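Conserved hypothetical protein Ta0289 (Thermoplasma acidophilum DSM 1728, PDB 1PVM) is of unknown function but pairs two CBS domains, modules that often bind adenosine ligands, with a metal-binding zinc-ribbon-like domain. Local coordinates at residues F29-I34 and Y41-K46; V122-L127 and D138-H143. One frame throughout, in Å; residues are numbered along the deposited sequence.

Contact 1: residues F29-I34 and Y41-K46; sequences FDAVKI and YGLVVK
The backbones of A31 and L43 make the nearest approach of helix segment 29-34 to strand segment 41-46, with 8.3 Å between A31 CA and L43 CA. No hydrogen bond joins the two. One strand side chain, L43, set against one face of the helix, carries the contact. L43 points toward the helix and parts its two methyls between two residues one turn apart. L43 CD1 reaches the backbone, 3.7 Å from A31 O, and lies 4.3 Å from A31 CB. L43 CD2 meets I34 CG2 at 4.1 Å, the two side chains crossing obliquely. With chi1 at -65°, I34 puts CG1 beside its backbone N and leaves CG2, on the other branch, to meet the leucine. V22 of strand 21-23 touches both L43 and I34, and L56 of strand 52-57 touches A31, so strands on both sides of 42-46 help close over the patch, though I34 stays partly exposed. K33 NZ forms a salt bridge with D30 OD1 at 3.0 Å. Y41 meets R59 of the second subunit in a cation-pi contact. Strand 21-23, helix 28-38 and strand 42-46 form a beta-alpha-beta unit, with this helix-on-sheet packing inside the first CBS domain.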
loop_
_atom_site.group_PDB
_atom_site.type_symbol
_atom_site.label_atom_id
_atom_site.label_comp_id
_atom_site.label_asym_id
_atom_site.label_seq_id
_atom_site.Cartn_x
_atom_site.Cartn_y
_atom_site.Cartn_z
ATOM N N PHE B 29 -0.914 14.988 -3.234
ATOM C CA PHE B 29 -1.671 15.358 -2.045
ATOM C C PHE B 29 -3.177 15.284 -2.304
ATOM O O PHE B 29 -3.923 14.679 -1.535
ATOM C CB PHE B 29 -1.299 16.779 -1.611
ATOM C CG PHE B 29 -2.061 17.266 -0.402
ATOM C CD1 PHE B 29 -1.798 16.744 0.862
ATOM C CD2 PHE B 29 -3.053 18.236 -0.532
ATOM C CE1 PHE B 29 -2.508 17.179 1.981
ATOM C CE2 PHE B 29 -3.772 18.678 0.580
ATOM C CZ PHE B 29 -3.495 18.145 1.841
ATOM N N ASP B 30 -3.635 15.893 -3.392
ATOM C CA ASP B 30 -5.061 15.873 -3.695
ATOM C C ASP B 30 -5.590 14.503 -4.104
ATOM O O ASP B 30 -6.734 14.163 -3.805
ATOM C CB ASP B 30 -5.402 16.903 -4.777
ATOM C CG ASP B 30 -5.334 18.329 -4.259
ATOM O OD1 ASP B 30 -5.565 18.530 -3.046
ATOM O OD2 ASP B 30 -5.063 19.251 -5.058
ATOM N N ALA B 31 -4.761 13.713 -4.778
ATOM C CA ALA B 31 -5.187 12.388 -5.209
ATOM C C ALA B 31 -5.348 11.470 -4.006
ATOM O O ALA B 31 -6.310 10.713 -3.912
ATOM C CB ALA B 31 -4.169 11.798 -6.188
ATOM N N VAL B 32 -4.395 11.531 -3.086
ATOM C CA VAL B 32 -4.457 10.689 -1.899
ATOM C C VAL B 32 -5.659 11.051 -1.025
ATOM O O VAL B 32 -6.213 10.184 -0.351
ATOM C CB VAL B 32 -3.137 10.778 -1.104
ATOM C CG1 VAL B 32 -3.301 10.169 0.271
ATOM C CG2 VAL B 32 -2.036 10.050 -1.869
ATOM N N LYS B 33 -6.075 12.318 -1.044
ATOM C CA LYS B 33 -7.244 12.730 -0.265
ATOM C C LYS B 33 -8.443 11.918 -0.749
ATOM O O LYS B 33 -9.273 11.469 0.042
ATOM C CB LYS B 33 -7.563 14.215 -0.469
ATOM C CG LYS B 33 -6.562 15.185 0.105
ATOM C CD LYS B 33 -7.120 16.612 0.065
ATOM C CE LYS B 33 -7.538 17.017 -1.344
ATOM N NZ LYS B 33 -8.125 18.388 -1.408
ATOM N N ILE B 34 -8.533 11.751 -2.064
ATOM C CA ILE B 34 -9.622 10.990 -2.665
ATOM C C ILE B 34 -9.522 9.524 -2.248
ATOM O O ILE B 34 -10.525 8.888 -1.930
ATOM C CB ILE B 34 -9.581 11.101 -4.206
ATOM C CG1 ILE B 34 -9.841 12.552 -4.624
ATOM C CG2 ILE B 34 -10.616 10.171 -4.835
ATOM C CD1 ILE B 34 -9.725 12.790 -6.111
ATOM N N TYR B 41 -7.920 2.570 -3.157
ATOM C CA TYR B 41 -6.487 2.719 -3.375
ATOM C C TYR B 41 -5.982 2.493 -4.790
ATOM O O TYR B 41 -4.852 2.056 -5.017
ATOM C CB TYR B 41 -5.765 1.839 -2.355
ATOM C CG TYR B 41 -6.186 2.224 -0.956
ATOM C CD1 TYR B 41 -5.709 3.396 -0.368
ATOM C CD2 TYR B 41 -7.141 1.480 -0.263
ATOM C CE1 TYR B 41 -6.176 3.824 0.873
ATOM C CE2 TYR B 41 -7.616 1.898 0.981
ATOM C CZ TYR B 41 -7.129 3.069 1.537
ATOM O OH TYR B 41 -7.600 3.495 2.756
ATOM N N GLY B 42 -6.835 2.845 -5.740
ATOM C CA GLY B 42 -6.497 2.726 -7.140
ATOM C C GLY B 42 -7.362 3.704 -7.901
ATOM O O GLY B 42 -8.585 3.613 -7.848
ATOM N N LEU B 43 -6.739 4.651 -8.595
ATOM C CA LEU B 43 -7.488 5.642 -9.366
ATOM C C LEU B 43 -7.041 5.616 -10.817
ATOM O O LEU B 43 -5.853 5.440 -11.110
ATOM C CB LEU B 43 -7.254 7.057 -8.817
ATOM C CG LEU B 43 -7.477 7.342 -7.323
ATOM C CD1 LEU B 43 -7.056 8.777 -7.010
ATOM C CD2 LEU B 43 -8.933 7.122 -6.954
ATOM N N VAL B 44 -7.993 5.777 -11.728
ATOM C CA VAL B 44 -7.665 5.823 -13.146
ATOM C C VAL B 44 -7.271 7.272 -13.414
ATOM O O VAL B 44 -7.897 8.201 -12.893
ATOM C CB VAL B 44 -8.881 5.434 -14.023
ATOM C CG1 VAL B 44 -8.567 5.671 -15.502
ATOM C CG2 VAL B 44 -9.241 3.977 -13.781
ATOM N N VAL B 45 -6.221 7.465 -14.205
ATOM C CA VAL B 45 -5.760 8.813 -14.516
ATOM C C VAL B 45 -5.968 9.151 -15.991
ATOM O O VAL B 45 -5.624 8.359 -16.870
ATOM C CB VAL B 45 -4.266 8.986 -14.186
ATOM C CG1 VAL B 45 -3.885 10.450 -14.317
ATOM C CG2 VAL B 45 -3.970 8.467 -12.787
ATOM N N LYS B 46 -6.532 10.328 -16.250
ATOM C CA LYS B 46 -6.778 10.788 -17.613
ATOM C C LYS B 46 -5.997 12.061 -17.895
ATOM O O LYS B 46 -5.732 12.840 -16.976
ATOM C CB LYS B 46 -8.262 11.094 -17.818
ATOM C CG LYS B 46 -9.163 9.888 -17.973
ATOM C CD LYS B 46 -10.591 10.342 -18.255
ATOM C CE LYS B 46 -11.519 9.170 -18.525
ATOM N NZ LYS B 46 -11.141 8.438 -19.760
#

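Contact 2: residues V122-L127 and D138-H143; sequences VTLTDL and DILLSH
L124 turns its CG anti to the backbone N (chi1 172°), which sets its two methyls on neighbouring residues, I139 and L140, of helix 133-145. I139 has CG1 beside its own backbone N (chi1 -66°), its chain extended so that CD1 meets L124. L124 CD1 lies 3.8 Å from I139 CD1 and 4.0 Å from I139 CG2, so it lies over one side of the isoleucine, facing both of those methyls. The two side chains run alongside, pointing opposite ways. L124 CD2 takes the other neighbour. L124 CD2 meets L140 CD2 at 3.4 Å, closer than usual for two methyls, and the two leucines lie roughly perpendicular. L127 adds a looser touch, L127 CD1 being 4.5 Å from I139 CD1. An alanine in place of L124 would lose both methyls and is likely to leave I139 and L140 without their main partner on the short helix. That helix starts with a capping box. D126 N donates to T123 OG1 at 3.2 Å, and T123 N donates to D126 OD1 at 3.0 Å, approaching from above the carboxylate plane. A98 of helix 94-104 also touches I139, and T125 of the second subunit packs on L140. No hydrogen bond crosses between the segments. The chemistry implies that helix 133-145 is held against helix 124-127 here by the fit of branched aliphatic side chains, while polar bonds set the start of helix 124-127.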
loop_
_atom_site.group_PDB
_atom_site.type_symbol
_atom_site.label_atom_id
_atom_site.label_comp_id
_atom_site.label_asym_id
_atom_site.label_seq_id
_atom_site.Cartn_x
_atom_site.Cartn_y
_atom_site.Cartn_z
ATOM N N VAL B 122 -9.963 -3.965 -11.357
ATOM C CA VAL B 122 -10.031 -5.242 -10.651
ATOM C C VAL B 122 -8.816 -5.325 -9.720
ATOM O O VAL B 122 -7.699 -4.969 -10.101
ATOM C CB VAL B 122 -10.045 -6.441 -11.643
ATOM C CG1 VAL B 122 -8.800 -6.429 -12.517
ATOM C CG2 VAL B 122 -10.169 -7.754 -10.873
ATOM N N THR B 123 -9.052 -5.771 -8.492
ATOM C CA THR B 123 -7.998 -5.879 -7.488
ATOM C C THR B 123 -7.823 -7.310 -7.009
ATOM O O THR B 123 -8.645 -8.177 -7.292
ATOM C CB THR B 123 -8.337 -5.056 -6.240
ATOM O OG1 THR B 123 -9.491 -5.630 -5.606
ATOM C CG2 THR B 123 -8.626 -3.604 -6.605
ATOM N N LEU B 124 -6.754 -7.547 -6.258
ATOM C CA LEU B 124 -6.505 -8.869 -5.706
ATOM C C LEU B 124 -7.670 -9.260 -4.800
ATOM O O LEU B 124 -8.047 -10.426 -4.737
ATOM C CB LEU B 124 -5.207 -8.880 -4.891
ATOM C CG LEU B 124 -4.946 -10.171 -4.105
ATOM C CD1 LEU B 124 -4.819 -11.354 -5.058
ATOM C CD2 LEU B 124 -3.679 -10.014 -3.290
ATOM N N THR B 125 -8.239 -8.288 -4.091
ATOM C CA THR B 125 -9.363 -8.587 -3.209
ATOM C C THR B 125 -10.530 -9.158 -4.018
ATOM O O THR B 125 -11.145 -10.151 -3.617
ATOM C CB THR B 125 -9.846 -7.336 -2.443
ATOM O OG1 THR B 125 -8.763 -6.795 -1.679
ATOM C CG2 THR B 125 -10.982 -7.709 -1.488
ATOM N N ASP B 126 -10.833 -8.527 -5.152
ATOM C CA ASP B 126 -11.912 -8.996 -6.021
ATOM C C ASP B 126 -11.624 -10.433 -6.450
ATOM O O ASP B 126 -12.483 -11.305 -6.374
ATOM C CB ASP B 126 -12.007 -8.125 -7.276
ATOM C CG ASP B 126 -12.354 -6.688 -6.968
ATOM O OD1 ASP B 126 -12.004 -5.806 -7.781
ATOM O OD2 ASP B 126 -12.984 -6.437 -5.921
ATOM N N LEU B 127 -10.396 -10.663 -6.896
ATOM C CA LEU B 127 -9.975 -11.971 -7.372
ATOM C C LEU B 127 -9.861 -13.045 -6.298
ATOM O O LEU B 127 -10.020 -14.230 -6.591
ATOM C CB LEU B 127 -8.625 -11.846 -8.080
ATOM C CG LEU B 127 -8.551 -10.921 -9.294
ATOM C CD1 LEU B 127 -7.093 -10.652 -9.608
ATOM C CD2 LEU B 127 -9.262 -11.546 -10.488
ATOM N N ASP B 138 0.989 -16.273 -5.124
ATOM C CA ASP B 138 1.842 -15.875 -6.238
ATOM C C ASP B 138 1.758 -14.370 -6.485
ATOM O O ASP B 138 2.779 -13.695 -6.593
ATOM C CB ASP B 138 1.440 -16.615 -7.515
ATOM C CG ASP B 138 2.175 -16.095 -8.742
ATOM O OD1 ASP B 138 3.422 -16.157 -8.762
ATOM O OD2 ASP B 138 1.509 -15.617 -9.681
ATOM N N ILE B 139 0.539 -13.852 -6.591
ATOM C CA ILE B 139 0.339 -12.423 -6.814
ATOM C C ILE B 139 0.967 -11.619 -5.674
ATOM O O ILE B 139 1.637 -10.610 -5.913
ATOM C CB ILE B 139 -1.167 -12.084 -6.908
ATOM C CG1 ILE B 139 -1.763 -12.727 -8.162
ATOM C CG2 ILE B 139 -1.372 -10.567 -6.936
ATOM C CD1 ILE B 139 -3.273 -12.546 -8.286
ATOM N N LEU B 140 0.756 -12.072 -4.439
ATOM C CA LEU B 140 1.314 -11.387 -3.276
ATOM C C LEU B 140 2.842 -11.350 -3.310
ATOM O O LEU B 140 3.447 -10.310 -3.038
ATOM C CB LEU B 140 0.833 -12.050 -1.982
ATOM C CG LEU B 140 -0.647 -11.835 -1.652
ATOM C CD1 LEU B 140 -1.054 -12.730 -0.492
ATOM C CD2 LEU B 140 -0.889 -10.366 -1.320
ATOM N N LEU B 141 3.461 -12.475 -3.657
ATOM C CA LEU B 141 4.920 -12.541 -3.732
ATOM C C LEU B 141 5.455 -11.698 -4.887
ATOM O O LEU B 141 6.474 -11.006 -4.756
ATOM C CB LEU B 141 5.381 -13.993 -3.892
ATOM C CG LEU B 141 5.206 -14.866 -2.645
ATOM C CD1 LEU B 141 5.627 -16.293 -2.953
ATOM C CD2 LEU B 141 6.033 -14.299 -1.499
ATOM N N SER B 142 4.770 -11.748 -6.022
ATOM C CA SER B 142 5.201 -10.973 -7.179
ATOM C C SER B 142 5.072 -9.473 -6.936
ATOM O O SER B 142 5.880 -8.691 -7.431
ATOM C CB SER B 142 4.396 -11.363 -8.418
ATOM O OG SER B 142 4.757 -12.659 -8.865
ATOM N N HIS B 143 4.057 -9.070 -6.177
ATOM C CA HIS B 143 3.859 -7.650 -5.892
ATOM C C HIS B 143 4.950 -7.111 -4.975
ATOM O O HIS B 143 5.323 -5.938 -5.056
ATOM C CB HIS B 143 2.489 -7.422 -5.255
ATOM C CG HIS B 143 2.203 -5.986 -4.941
ATOM N ND1 HIS B 143 2.215 -4.997 -5.901
ATOM C CD2 HIS B 143 1.905 -5.373 -3.772
ATOM C CE1 HIS B 143 1.938 -3.835 -5.336
ATOM N NE2 HIS B 143 1.746 -4.036 -4.045
#

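How the contacts relate
Both contacts are buried, and neither has a hydrogen bond between its segments. Both lie away from the metal site of the zinc-ribbon-like domain. Contact 1 sits in the first CBS domain and sets a helix on a sheet. Contact 2 packs the short helix 124-127, which follows strand 118-123, on helix 133-145. They share no element, and their centres are about 20 Å apart. Contact 1 includes a methyl against a backbone carbonyl oxygen, while contact 2 is aliphatic throughout. In each, one leucine divides its methyls between two partners, but contact 2 buries more surface, 164 against 116 Å². Both reach the second subunit, contact 1 through F29, V32 and Y41, contact 2 through T125, L140 and L141.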